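Local coordinates for protein aminopeptidase C (Lactobacillus rhamnosus, PDB 4K7C) that probably removes amino-terminal residues from peptides as a cysteine aminopeptidase of the papain-like C1 family, at residues A47-F52 against T379-V383; A305-K310 against L368-L373; E359-T363 against F407-V411. One frame throughout, in Å; residues are numbered along the deposited sequence.

Interaction 1. Residues A47-F52 against T379-V383; sequences AMTPTF and TKWKV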
# COMPACT_ATOMS: atom_id res chain seq x y z
N ALA A 47 -17.22 29.05 -4.89
CA ALA A 47 -18.30 29.65 -4.11
C ALA A 47 -18.38 29.06 -2.72
O ALA A 47 -18.84 29.71 -1.83
CB ALA A 47 -19.64 29.47 -4.84
N MSE A 48 -17.96 27.81 -2.57
CA MSE A 48 -18.16 27.01 -1.33
C MSE A 48 -16.96 27.01 -0.44
O MSE A 48 -16.76 26.13 0.39
CB MSE A 48 -18.64 25.64 -1.67
CG MSE A 48 -19.99 25.66 -2.38
SE MSE A 48 -21.39 26.27 -1.08
CE MSE A 48 -21.90 27.96 -1.93
N THR A 49 -16.11 28.01 -0.55
CA THR A 49 -14.96 28.07 0.36
C THR A 49 -15.48 28.14 1.79
O THR A 49 -16.50 28.78 2.06
CB THR A 49 -14.09 29.30 0.17
OG1 THR A 49 -14.90 30.44 0.41
CG2 THR A 49 -13.45 29.27 -1.19
N PRO A 50 -14.83 27.42 2.70
CA PRO A 50 -15.41 27.23 4.04
C PRO A 50 -15.11 28.43 4.97
O PRO A 50 -14.30 28.31 5.88
CB PRO A 50 -14.74 25.92 4.48
CG PRO A 50 -13.39 26.00 3.86
CD PRO A 50 -13.70 26.50 2.47
N THR A 51 -15.69 29.59 4.63
CA THR A 51 -15.62 30.74 5.49
C THR A 51 -17.03 31.17 5.87
O THR A 51 -17.87 31.32 5.00
CB THR A 51 -14.92 31.92 4.78
OG1 THR A 51 -13.66 31.45 4.29
CG2 THR A 51 -14.72 33.06 5.74
N PHE A 52 -17.24 31.47 7.14
CA PHE A 52 -18.56 31.70 7.70
C PHE A 52 -18.61 32.84 8.70
O PHE A 52 -17.88 32.83 9.70
CB PHE A 52 -19.07 30.44 8.39
CG PHE A 52 -18.95 29.20 7.53
CD1 PHE A 52 -19.98 28.85 6.68
CD2 PHE A 52 -17.84 28.39 7.61
CE1 PHE A 52 -19.88 27.75 5.83
CE2 PHE A 52 -17.75 27.19 6.87
CZ PHE A 52 -18.78 26.88 5.96
N THR A 379 -25.67 32.41 2.73
CA THR A 379 -25.17 31.89 1.41
C THR A 379 -24.73 30.42 1.47
O THR A 379 -24.71 29.72 0.44
CB THR A 379 -24.03 32.81 0.93
OG1 THR A 379 -23.00 32.82 1.90
CG2 THR A 379 -24.54 34.22 0.71
N LYS A 380 -24.26 30.03 2.66
CA LYS A 380 -23.68 28.74 2.92
C LYS A 380 -23.65 28.48 4.43
O LYS A 380 -23.71 29.40 5.20
CB LYS A 380 -22.28 28.56 2.31
CG LYS A 380 -21.29 29.62 2.62
CD LYS A 380 -20.10 29.64 1.67
CE LYS A 380 -19.08 30.71 2.03
NZ LYS A 380 -18.04 30.63 0.97
N TRP A 381 -23.67 27.17 4.75
CA TRP A 381 -23.85 26.66 6.10
C TRP A 381 -22.69 25.72 6.36
O TRP A 381 -22.26 24.92 5.47
CB TRP A 381 -25.13 25.86 6.19
CG TRP A 381 -26.37 26.65 5.82
CD1 TRP A 381 -26.82 26.89 4.57
CD2 TRP A 381 -27.36 27.15 6.73
NE1 TRP A 381 -27.98 27.68 4.62
CE2 TRP A 381 -28.32 27.84 5.94
CE3 TRP A 381 -27.45 27.22 8.16
CZ2 TRP A 381 -29.40 28.51 6.51
CZ3 TRP A 381 -28.55 27.83 8.71
CH2 TRP A 381 -29.50 28.49 7.90
N LYS A 382 -22.19 25.79 7.59
CA LYS A 382 -21.11 24.94 8.03
C LYS A 382 -21.67 23.70 8.70
O LYS A 382 -22.55 23.76 9.60
CB LYS A 382 -20.15 25.66 8.96
CG LYS A 382 -19.00 24.82 9.47
CD LYS A 382 -18.03 25.60 10.36
CE LYS A 382 -16.73 24.82 10.49
NZ LYS A 382 -15.91 25.24 11.64
N VAL A 383 -21.14 22.56 8.30
CA VAL A 383 -21.75 21.27 8.65
C VAL A 383 -20.75 20.34 9.32
O VAL A 383 -19.72 19.95 8.72
CB VAL A 383 -22.34 20.57 7.41
CG1 VAL A 383 -22.91 19.17 7.71
CG2 VAL A 383 -23.39 21.43 6.89
O HOH W 1 -16.78 32.80 0.06

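Interaction 2. Residues A305-K310 against L368-L373; sequences AIKQLK and LTGVDL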
# COMPACT_ATOMS: atom_id res chain seq x y z
N ALA A 305 -33.13 28.33 12.52
CA ALA A 305 -31.78 27.84 12.57
C ALA A 305 -30.75 28.91 12.76
O ALA A 305 -29.83 28.74 13.56
CB ALA A 305 -31.44 26.97 11.34
N ILE A 306 -30.85 30.00 11.98
CA ILE A 306 -29.97 31.12 12.14
C ILE A 306 -29.99 31.79 13.54
O ILE A 306 -28.98 32.11 14.09
CB ILE A 306 -30.29 32.15 11.03
CG1 ILE A 306 -29.92 31.56 9.68
CG2 ILE A 306 -29.51 33.44 11.21
CD1 ILE A 306 -30.55 32.29 8.47
N LYS A 307 -31.19 31.95 14.09
CA LYS A 307 -31.39 32.48 15.43
C LYS A 307 -30.65 31.62 16.49
O LYS A 307 -29.88 32.11 17.34
CB LYS A 307 -32.90 32.53 15.69
CG LYS A 307 -33.24 33.33 16.92
CD LYS A 307 -34.74 33.48 17.06
CE LYS A 307 -35.07 34.45 18.19
NZ LYS A 307 -36.52 34.35 18.43
N GLN A 308 -30.78 30.31 16.36
CA GLN A 308 -30.11 29.39 17.26
C GLN A 308 -28.56 29.48 17.10
O GLN A 308 -27.80 29.56 18.08
CB GLN A 308 -30.69 27.96 17.08
CG GLN A 308 -30.16 26.96 18.06
CD GLN A 308 -31.10 25.80 18.30
OE1 GLN A 308 -32.30 25.99 18.54
NE2 GLN A 308 -30.55 24.57 18.26
N LEU A 309 -28.09 29.45 15.85
CA LEU A 309 -26.65 29.68 15.61
C LEU A 309 -26.12 31.00 16.18
O LEU A 309 -25.05 31.04 16.77
CB LEU A 309 -26.33 29.54 14.07
CG LEU A 309 -26.55 28.09 13.57
CD1 LEU A 309 -26.43 28.09 12.04
CD2 LEU A 309 -25.51 27.12 14.17
N LYS A 310 -26.89 32.08 16.03
CA LYS A 310 -26.44 33.40 16.45
C LYS A 310 -26.37 33.46 18.00
O LYS A 310 -25.57 34.20 18.57
CB LYS A 310 -27.36 34.47 15.90
CG LYS A 310 -27.14 34.86 14.47
CD LYS A 310 -28.14 35.96 14.13
CE LYS A 310 -27.77 36.66 12.86
NZ LYS A 310 -28.89 37.56 12.47
N LEU A 368 -25.43 21.63 12.02
CA LEU A 368 -25.03 23.00 11.64
C LEU A 368 -24.24 23.64 12.74
O LEU A 368 -24.71 23.71 13.89
CB LEU A 368 -26.26 23.89 11.31
CG LEU A 368 -27.22 23.17 10.34
CD1 LEU A 368 -28.50 23.93 10.29
CD2 LEU A 368 -26.68 23.10 8.89
N THR A 369 -23.07 24.14 12.37
CA THR A 369 -22.13 24.82 13.30
C THR A 369 -21.68 26.19 12.86
O THR A 369 -20.84 26.80 13.49
CB THR A 369 -20.91 23.94 13.66
OG1 THR A 369 -20.01 23.88 12.54
CG2 THR A 369 -21.36 22.47 14.12
N GLY A 370 -22.35 26.73 11.86
CA GLY A 370 -21.97 28.02 11.28
C GLY A 370 -22.89 28.31 10.11
O GLY A 370 -23.58 27.41 9.60
N VAL A 371 -22.92 29.59 9.75
CA VAL A 371 -23.68 30.13 8.61
C VAL A 371 -23.05 31.40 8.19
O VAL A 371 -22.61 32.16 9.05
CB VAL A 371 -25.23 30.28 8.93
CG1 VAL A 371 -25.50 31.35 10.00
CG2 VAL A 371 -25.99 30.46 7.63
N ASP A 372 -22.84 31.58 6.89
CA ASP A 372 -22.29 32.79 6.31
C ASP A 372 -23.50 33.59 5.92
O ASP A 372 -24.35 33.18 5.05
CB ASP A 372 -21.44 32.49 5.06
CG ASP A 372 -20.50 33.61 4.70
OD1 ASP A 372 -20.05 34.34 5.60
OD2 ASP A 372 -20.15 33.73 3.50
N LEU A 373 -23.52 34.80 6.49
CA LEU A 373 -24.59 35.76 6.19
C LEU A 373 -24.00 36.95 5.42
O LEU A 373 -23.09 37.62 5.92
CB LEU A 373 -25.18 36.27 7.52
CG LEU A 373 -25.89 35.25 8.39
CD1 LEU A 373 -26.39 36.01 9.65
CD2 LEU A 373 -27.02 34.53 7.71

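Interaction 3. Residues E359-T363 against F407-V411; sequences ESLMT and FVYQV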
# COMPACT_ATOMS: atom_id res chain seq x y z
N GLU A 359 -38.08 10.17 -4.80
CA GLU A 359 -36.76 10.58 -5.23
C GLU A 359 -35.89 11.03 -4.04
O GLU A 359 -34.71 10.83 -4.08
CB GLU A 359 -36.90 11.71 -6.25
CG GLU A 359 -35.57 12.40 -6.69
CD GLU A 359 -34.43 11.45 -7.11
OE1 GLU A 359 -34.70 10.35 -7.58
OE2 GLU A 359 -33.28 11.89 -7.00
N SER A 360 -36.49 11.64 -2.99
CA SER A 360 -35.70 12.20 -1.90
C SER A 360 -36.43 12.06 -0.60
O SER A 360 -37.64 12.08 -0.58
CB SER A 360 -35.37 13.66 -2.14
OG SER A 360 -34.37 14.21 -1.29
N LEU A 361 -35.68 12.02 0.49
CA LEU A 361 -36.21 11.94 1.88
C LEU A 361 -34.97 12.10 2.78
O LEU A 361 -33.84 12.23 2.27
CB LEU A 361 -37.03 10.70 2.16
CG LEU A 361 -36.57 9.34 1.64
CD1 LEU A 361 -35.24 9.00 2.22
CD2 LEU A 361 -37.53 8.24 1.99
N MSE A 362 -35.14 12.26 4.11
CA MSE A 362 -33.94 12.33 5.00
C MSE A 362 -33.26 11.00 5.04
O MSE A 362 -33.90 9.99 5.24
CB MSE A 362 -34.20 12.76 6.48
CG MSE A 362 -33.01 12.40 7.41
SE MSE A 362 -33.43 12.93 9.28
CE MSE A 362 -31.80 12.88 10.28
N THR A 363 -31.96 11.00 4.80
CA THR A 363 -31.13 9.83 4.80
C THR A 363 -29.94 9.96 5.79
O THR A 363 -29.28 8.97 6.08
CB THR A 363 -30.55 9.54 3.41
OG1 THR A 363 -29.67 10.61 3.08
CG2 THR A 363 -31.66 9.39 2.36
N PHE A 407 -32.81 20.19 0.07
CA PHE A 407 -32.48 18.89 0.55
C PHE A 407 -32.41 18.73 2.08
O PHE A 407 -32.23 17.61 2.57
CB PHE A 407 -31.17 18.32 -0.10
CG PHE A 407 -31.27 18.22 -1.58
CD1 PHE A 407 -32.29 17.47 -2.17
CD2 PHE A 407 -30.50 19.00 -2.40
CE1 PHE A 407 -32.42 17.41 -3.57
CE2 PHE A 407 -30.64 18.95 -3.79
CZ PHE A 407 -31.61 18.15 -4.36
N VAL A 408 -32.57 19.82 2.78
CA VAL A 408 -32.75 19.73 4.24
C VAL A 408 -34.25 19.63 4.58
O VAL A 408 -35.05 20.50 4.12
CB VAL A 408 -32.17 20.92 4.94
CG1 VAL A 408 -32.50 20.95 6.51
CG2 VAL A 408 -30.68 20.99 4.72
N TYR A 409 -34.59 18.61 5.37
CA TYR A 409 -35.95 18.33 5.75
C TYR A 409 -36.27 18.53 7.24
O TYR A 409 -37.45 18.68 7.53
CB TYR A 409 -36.37 16.95 5.39
CG TYR A 409 -36.24 16.64 3.88
CD1 TYR A 409 -37.21 17.05 3.02
CD2 TYR A 409 -35.17 15.90 3.37
CE1 TYR A 409 -37.14 16.83 1.65
CE2 TYR A 409 -35.13 15.62 1.99
CZ TYR A 409 -36.12 16.08 1.14
OH TYR A 409 -36.07 15.82 -0.21
N GLN A 410 -35.25 18.59 8.10
CA GLN A 410 -35.49 18.67 9.53
C GLN A 410 -34.40 19.43 10.25
O GLN A 410 -33.23 19.31 9.90
CB GLN A 410 -35.47 17.28 10.11
CG GLN A 410 -36.50 16.32 9.62
CD GLN A 410 -36.38 15.06 10.42
OE1 GLN A 410 -37.16 14.08 10.25
NE2 GLN A 410 -35.37 15.05 11.26
N VAL A 411 -34.81 20.24 11.24
CA VAL A 411 -33.89 20.87 12.17
C VAL A 411 -34.54 20.70 13.58
O VAL A 411 -35.76 20.54 13.67
CB VAL A 411 -33.62 22.37 11.97
CG1 VAL A 411 -32.67 22.59 10.80
CG2 VAL A 411 -34.91 23.15 11.76

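Interaction 1. Residues A47-F52 against T379-V383
The Phe52 ring lies flat against the start of the Lys382 side chain. Lys382 CB sits over the centre of one face, 3.5 Å from the ring centroid and 12° off the ring normal, a CH-pi contact. CG and CD of Lys382 run on past the CE2 and CD2 side of the ring. Trp381 C and Lys380 CG come up obliquely near CE1. The Lys382 ammonium goes to a salt bridge with Glu55.

Lys380 reaches the other end of the loop. Its CG stands between the backbone N and the carbonyl carbon (chi1 51°), and its chain is extended. This carries NZ among the carbonyls at and just beyond the end of helix 42-47. NZ donates to Thr49 O at 2.6 Å, in the carbonyl plane on a lone pair, and to Ala47 O at 3.1 Å, tilted 32° out of the Ala47 carbonyl plane. A water takes a third bond from NZ at 2.7 Å and also bonds Thr49 OG1. Thr49 O also accepts from Thr51 N, closing the inverse gamma turn centred on Pro50. Met48, a selenomethionine in this derivative, passes Lys380 with SE 4.2 Å from Lys380 CB.

Thr51 O, buried without a partner, faces Lys380 CE at 3.3 Å. Neutral carbonyls and water, with the Asp372 carboxylate nearby, probably steady the lysine charge, which ties the loop to strand 377-384.

Interaction 2. Residues A305-K310 against L368-L373
Leu309 and Val371 meet at the centre of a set of apolar side-chain contacts. Leu309 CD1 lies 4.0 Å from Val371 CG1, the two side chains crossing at a slant. The same methyl also reaches Leu368 CB at 4.3 Å. With chi1 at -66°, Leu309 CG lies opposite its own carbonyl carbon, and both methyls are carried down onto the strand. Ile306, one turn earlier on the helix, adds CG1 against Val371 CG1 and CD1 against Leu373 CD2. Ala305 CB meets Leu368 CD1 at 4.4 Å.

The second kind of contact is methyl against backbone. Leu309 CD2 lies 3.5 Å from Leu368 O, and Leu309 CD1 lies 3.8 Å from Gly370 O. The glycine carries no side chain, and here the backbones come nearest, with Leu309 CA 6.6 Å from Gly370 CA. Gly370 N is buried beneath Leu309 CD2 and has no partner in the model. No hydrogen bond joins the two segments.

This is a helix laid across a strand, consistent with the beta-rich half of papain-like peptidases. The axes of 305-310 and 368-373 are 8.6 Å apart at closest approach, and their directions differ by 106°. Trp381, on the neighbouring strand 377-384, also packs against Ala305, Ile306 and Leu309. The helix therefore sits on two adjacent strands.

The third kind involves a charged residue through its aliphatic part. The extended Lys310 chain slants across Leu373, and its CE comes to 3.6 Å from Leu373 CD1. Lys310 is itself exposed. Ile54, on strand 54-55, touches Lys310, Val371 and Leu373.

Interaction 3. Residues E359-T363 against F407-V411
Tyr409 OH and Ser360 OG are 2.6 Å apart, a probable hydrogen bond whose proton is not settled. The serine oxygen lies at the edge of the tyrosine ring, in its plane. Ser360 OG is turned opposite its own backbone N (chi1 -167°), which brings it to the phenol. Phe407 offers a ring edge to the same oxygen, with CD1 at 4.0 Å from Ser360 OG.

Farther along, the peptide between Leu361 and Met362 runs obliquely past the Tyr409 ring. Leu361 C is 3.6 Å from Tyr409 CE2, and Met362 N is 3.7 Å from Tyr409 CD2. Met362, a selenomethionine, crosses Gln410 at about a right angle; both residues have a second conformer, so their closest approach is doubtful.

In the second shell, Ser360 OG is also hydrogen-bonded to Asp320 OD2. The loop between helix 351-356 and strand 364-374 here packs on the start of strand 408-414. There a classic beta bulge opposite Gly318 of strand 315-319 turns Tyr409 and Gln410 toward the loop. Glu359 forms a salt bridge with Arg181 of the third subunit, so the loop also meets a neighbour in the assembly.

A phenylalanine in place of Tyr409 would probably leave Ser360 OG without its phenol partner. The phenol and the serine hydroxyl, both of buried residues, gather beside the Asp320 carboxylate, whose charge probably polarises them.

Interactions 1 and 2 share a hairpin. Strands 364-374 and 377-384 follow each other in the chain and pair antiparallel. Thr379 N lies 2.8 Å from Asp372 O, and Lys382 O lies 2.8 Å from Thr369 N, both probable hydrogen bonds. The centres of interactions 1 and 2 are about 11 Å apart. Interaction 3 is about 19 Å from each, centre to centre, and touches neither. Its loop 359-363 leads directly into strand 364-374. In papain-like peptidases the beta-rich half supplies the catalytic histidine and asparagine; strands 364-374 and 377-384 are probably part of that half. A glycerol, probably from crystallisation, lies about 4 Å from the Thr49 side chain.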